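Local coordinates for protein Isomerase/lactonizing enzyme (PDB 2NQL) that belongs to the mandelate racemase/muconate lactonizing enzyme family of the enolase superfamily, is named an isomerase/lactonizing enzyme and binds a sodium ion in this structure, at residues A100-L105 with F298-A303; K293-F298 with L328-T333. All coordinates share one frame; numbering follows the deposited sequence.

Both contacts draw on helix 295-308 of the barrel domain, and F298 belongs to a segment of each. Contact 1 ties that helix to helix 98-109 of the N-terminal domain through an ion pair; contact 2 packs its first turn against helix 322-331 of the same barrel. Their centres lie about 9 Å apart. A probable hydrogen bond of 2.7 Å between Y102 OH and N297 ND2 connects them directly, and I299 CD1 also packs 3.4 Å from T333 OG1. The sodium ion is about 11 Å from the side chain of F298; E240 and E266, which belong to its site, lie in neither contact's segments.

Contact 1. Residues A100-L105 with F298-A303; sequences AVYDDL and FIRIGA
D103 and R300 bridge two helical segments whose backbones stay well apart, the nearest pair of CA atoms being D103 and R300 at 12.1 Å. The gap is spanned by R300, whose chain is extended from CG to NE (chi3 173°) and carries the guanidinium to the neighbouring helix. There it meets the D103 carboxylate end-on: R300 NH1 donates to D103 OD1 at 2.8 Å, and R300 NH2 to D103 OD2, also at 2.8 Å. The N-H...O angles of 166° and 161° show both bonds to be fairly straight. The two flat groups are nearly coplanar; OD1 accepts through its syn lone pair, whereas NH2 approaches OD2 on the syn side but somewhat out of the carboxylate plane. Two bonds to two different oxygens restrict rotation of the guanidinium, and NE has a further partner in a bound glycerol. Y102 borders this salt bridge, its CE2 4.1 Å from R300 NH1, while its hydroxyl is hydrogen-bonded to N297. The bridge thus connects helix 98-109 to helix 295-308 of the barrel domain, with helix 117-138 packing against Y102 through L123 and D127.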
# COMPACT_ATOMS: atom_id res chain seq x y z
N ALA A 100 -13.10 -7.28 -14.85
CA ALA A 100 -13.97 -7.87 -13.83
C ALA A 100 -13.17 -8.74 -12.84
O ALA A 100 -13.40 -8.67 -11.63
CB ALA A 100 -15.10 -8.70 -14.48
N VAL A 101 -12.22 -9.53 -13.35
CA VAL A 101 -11.36 -10.34 -12.47
C VAL A 101 -10.49 -9.44 -11.58
O VAL A 101 -10.43 -9.66 -10.35
CB VAL A 101 -10.51 -11.37 -13.24
CG1 VAL A 101 -9.54 -12.13 -12.29
CG2 VAL A 101 -11.41 -12.38 -13.98
N TYR A 102 -9.83 -8.44 -12.19
CA TYR A 102 -9.09 -7.42 -11.45
C TYR A 102 -9.91 -6.81 -10.30
O TYR A 102 -9.45 -6.73 -9.15
CB TYR A 102 -8.54 -6.30 -12.36
CG TYR A 102 -7.96 -5.19 -11.52
CD1 TYR A 102 -6.66 -5.29 -10.99
CD2 TYR A 102 -8.75 -4.09 -11.16
CE1 TYR A 102 -6.15 -4.27 -10.15
CE2 TYR A 102 -8.26 -3.08 -10.32
CZ TYR A 102 -6.97 -3.17 -9.81
OH TYR A 102 -6.52 -2.16 -9.00
N ASP A 103 -11.12 -6.36 -10.63
CA ASP A 103 -11.97 -5.67 -9.65
C ASP A 103 -12.33 -6.60 -8.50
O ASP A 103 -12.33 -6.17 -7.35
CB ASP A 103 -13.24 -5.12 -10.31
CG ASP A 103 -12.99 -3.84 -11.10
OD1 ASP A 103 -11.98 -3.15 -10.85
OD2 ASP A 103 -13.84 -3.50 -11.97
N ASP A 104 -12.62 -7.87 -8.81
CA ASP A 104 -12.86 -8.87 -7.75
C ASP A 104 -11.67 -9.08 -6.83
O ASP A 104 -11.84 -9.15 -5.61
CB ASP A 104 -13.31 -10.20 -8.34
CG ASP A 104 -14.75 -10.16 -8.87
OD1 ASP A 104 -15.45 -9.15 -8.63
OD2 ASP A 104 -15.14 -11.13 -9.54
N LEU A 105 -10.47 -9.18 -7.41
CA LEU A 105 -9.26 -9.39 -6.61
C LEU A 105 -8.96 -8.18 -5.76
O LEU A 105 -8.61 -8.32 -4.58
CB LEU A 105 -8.04 -9.73 -7.52
CG LEU A 105 -8.15 -10.97 -8.39
CD1 LEU A 105 -6.87 -11.15 -9.25
CD2 LEU A 105 -8.43 -12.22 -7.57
N PHE A 298 -4.30 1.29 -15.71
CA PHE A 298 -3.66 2.23 -16.61
C PHE A 298 -4.75 2.86 -17.49
O PHE A 298 -4.78 4.09 -17.64
CB PHE A 298 -2.67 1.43 -17.44
CG PHE A 298 -1.52 2.20 -18.01
CD1 PHE A 298 -0.27 2.18 -17.37
CD2 PHE A 298 -1.65 2.84 -19.25
CE1 PHE A 298 0.82 2.83 -17.94
CE2 PHE A 298 -0.57 3.50 -19.82
CZ PHE A 298 0.67 3.49 -19.18
N ILE A 299 -5.67 2.05 -18.02
CA ILE A 299 -6.76 2.50 -18.90
C ILE A 299 -7.69 3.49 -18.16
O ILE A 299 -8.10 4.51 -18.69
CB ILE A 299 -7.55 1.25 -19.46
CG1 ILE A 299 -6.77 0.57 -20.59
CG2 ILE A 299 -8.95 1.61 -19.93
CD1 ILE A 299 -6.14 1.53 -21.61
N ARG A 300 -8.00 3.18 -16.91
CA ARG A 300 -8.82 4.08 -16.07
C ARG A 300 -8.13 5.40 -15.71
O ARG A 300 -8.77 6.44 -15.71
CB ARG A 300 -9.32 3.37 -14.81
CG ARG A 300 -10.15 2.14 -15.12
CD ARG A 300 -10.44 1.30 -13.87
NE ARG A 300 -11.39 0.23 -14.19
CZ ARG A 300 -11.72 -0.77 -13.37
NH1 ARG A 300 -11.15 -0.88 -12.18
NH2 ARG A 300 -12.61 -1.69 -13.77
N ILE A 301 -6.83 5.36 -15.43
CA ILE A 301 -6.05 6.58 -15.24
C ILE A 301 -6.04 7.44 -16.53
O ILE A 301 -6.19 8.68 -16.49
CB ILE A 301 -4.62 6.26 -14.72
CG1 ILE A 301 -4.68 5.87 -13.23
CG2 ILE A 301 -3.67 7.41 -14.95
CD1 ILE A 301 -3.47 5.09 -12.74
N GLY A 302 -5.85 6.77 -17.67
CA GLY A 302 -5.90 7.43 -18.98
C GLY A 302 -7.24 8.12 -19.25
O GLY A 302 -7.27 9.27 -19.70
N ALA A 303 -8.34 7.42 -18.95
CA ALA A 303 -9.71 7.97 -19.09
C ALA A 303 -9.97 9.17 -18.17
O ALA A 303 -10.59 10.16 -18.58
CB ALA A 303 -10.74 6.87 -18.84

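Contact 2. Residues K293-F298 with L328-T333; sequences KGITNF and LQASST
The first turn of helix 295-308 meets the last part of helix 322-331, closest at I295 and A330, whose CA atoms are 6.2 Å apart. The small A330 side chain points toward the other segment, and its CB lies 3.6 Å from F298 CD2. Farther round the same ring, S331 OG sits 3.4 Å from F298 CE2 and nearly as close to CZ, approaching obliquely. The ring reaches A330 and S331 because CG of F298 lies roughly trans to the backbone N (chi1 -155°). No hydrogen bond crosses between the segments; the S331 hydroxyl instead bonds to the backbone O of S327, one turn earlier. I295 adds a looser apolar contact, its CG2 4.5 Å from A330 CB.

These helices belong to the modified TIM barrel characteristic of the enolase superfamily: strand 311-312 lies between them in sequence, and M290 of the short helix 290-293 packs on I295, F298 and A330. G294 serves as N-cap of helix 295-308. Its positive phi of 88° suits a residue without a side chain, because a CB would press against the carbonyl O of K293. K293 O also accepts from N297 ND2 at 3.0 Å, with the acceptor close to the plane of the N297 amide, so the side chain ties the turn back across the cap. A330 O takes two donors, T333 OG1 at 2.8 Å and the more distant T333 N, while S332 OG bonds to Q329 O.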
# COMPACT_ATOMS: atom_id res chain seq x y z
N LYS A 293 0.83 -1.09 -11.95
CA LYS A 293 -0.59 -0.74 -12.16
C LYS A 293 -1.42 -1.81 -12.85
O LYS A 293 -2.51 -2.14 -12.38
CB LYS A 293 -0.76 0.63 -12.87
CG LYS A 293 -0.19 1.78 -12.08
CD LYS A 293 -0.41 3.10 -12.82
CE LYS A 293 0.06 4.27 -11.99
NZ LYS A 293 1.55 4.27 -11.75
N GLY A 294 -0.92 -2.34 -13.97
CA GLY A 294 -1.67 -3.31 -14.77
C GLY A 294 -2.52 -2.53 -15.77
O GLY A 294 -2.69 -1.32 -15.62
N ILE A 295 -3.02 -3.23 -16.78
CA ILE A 295 -3.72 -2.60 -17.90
C ILE A 295 -5.05 -1.96 -17.47
O ILE A 295 -5.34 -0.82 -17.82
CB ILE A 295 -3.92 -3.60 -19.07
CG1 ILE A 295 -2.57 -3.86 -19.76
CG2 ILE A 295 -4.97 -3.06 -20.12
CD1 ILE A 295 -2.52 -5.15 -20.53
N THR A 296 -5.85 -2.71 -16.72
CA THR A 296 -7.13 -2.16 -16.20
C THR A 296 -6.95 -0.80 -15.50
O THR A 296 -7.65 0.17 -15.83
CB THR A 296 -7.81 -3.17 -15.28
OG1 THR A 296 -8.08 -4.37 -16.01
CG2 THR A 296 -9.12 -2.59 -14.66
N ASN A 297 -5.99 -0.70 -14.57
CA ASN A 297 -5.68 0.56 -13.88
C ASN A 297 -5.17 1.67 -14.77
O ASN A 297 -5.53 2.83 -14.61
CB ASN A 297 -4.70 0.34 -12.72
CG ASN A 297 -5.40 -0.17 -11.46
OD1 ASN A 297 -6.49 0.30 -11.12
ND2 ASN A 297 -4.77 -1.11 -10.75
N PHE A 298 -4.30 1.29 -15.71
CA PHE A 298 -3.66 2.23 -16.61
C PHE A 298 -4.75 2.86 -17.49
O PHE A 298 -4.78 4.09 -17.64
CB PHE A 298 -2.67 1.43 -17.44
CG PHE A 298 -1.52 2.20 -18.01
CD1 PHE A 298 -0.27 2.18 -17.37
CD2 PHE A 298 -1.65 2.84 -19.25
CE1 PHE A 298 0.82 2.83 -17.94
CE2 PHE A 298 -0.57 3.50 -19.82
CZ PHE A 298 0.67 3.49 -19.18
N LEU A 328 2.97 -0.09 -23.57
CA LEU A 328 2.82 0.38 -24.95
C LEU A 328 1.41 0.09 -25.48
O LEU A 328 0.77 0.99 -26.03
CB LEU A 328 3.89 -0.23 -25.88
CG LEU A 328 5.36 -0.06 -25.51
CD1 LEU A 328 6.22 -0.53 -26.67
CD2 LEU A 328 5.71 1.38 -25.12
N GLN A 329 0.94 -1.15 -25.31
CA GLN A 329 -0.42 -1.55 -25.72
C GLN A 329 -1.49 -0.62 -25.16
O GLN A 329 -2.31 -0.06 -25.91
CB GLN A 329 -0.74 -2.99 -25.28
CG GLN A 329 0.08 -4.11 -25.92
CD GLN A 329 -0.28 -4.38 -27.39
OE1 GLN A 329 -1.22 -3.80 -27.93
NE2 GLN A 329 0.47 -5.28 -28.03
N ALA A 330 -1.48 -0.45 -23.84
CA ALA A 330 -2.47 0.41 -23.18
C ALA A 330 -2.29 1.87 -23.57
O ALA A 330 -3.27 2.55 -23.87
CB ALA A 330 -2.40 0.25 -21.69
N SER A 331 -1.04 2.35 -23.57
CA SER A 331 -0.75 3.76 -23.92
C SER A 331 -1.29 4.14 -25.30
O SER A 331 -1.75 5.28 -25.50
CB SER A 331 0.76 4.02 -23.92
OG SER A 331 1.30 3.90 -22.62
N SER A 332 -1.22 3.20 -26.22
CA SER A 332 -1.59 3.45 -27.63
C SER A 332 -3.06 3.80 -27.85
O SER A 332 -3.39 4.40 -28.86
CB SER A 332 -1.22 2.25 -28.49
OG SER A 332 -2.16 1.20 -28.32
N THR A 333 -3.91 3.45 -26.88
CA THR A 333 -5.36 3.66 -26.95
C THR A 333 -5.79 4.99 -26.35
O THR A 333 -6.98 5.33 -26.39
CB THR A 333 -6.12 2.53 -26.16
OG1 THR A 333 -5.93 2.74 -24.74
CG2 THR A 333 -5.63 1.15 -26.58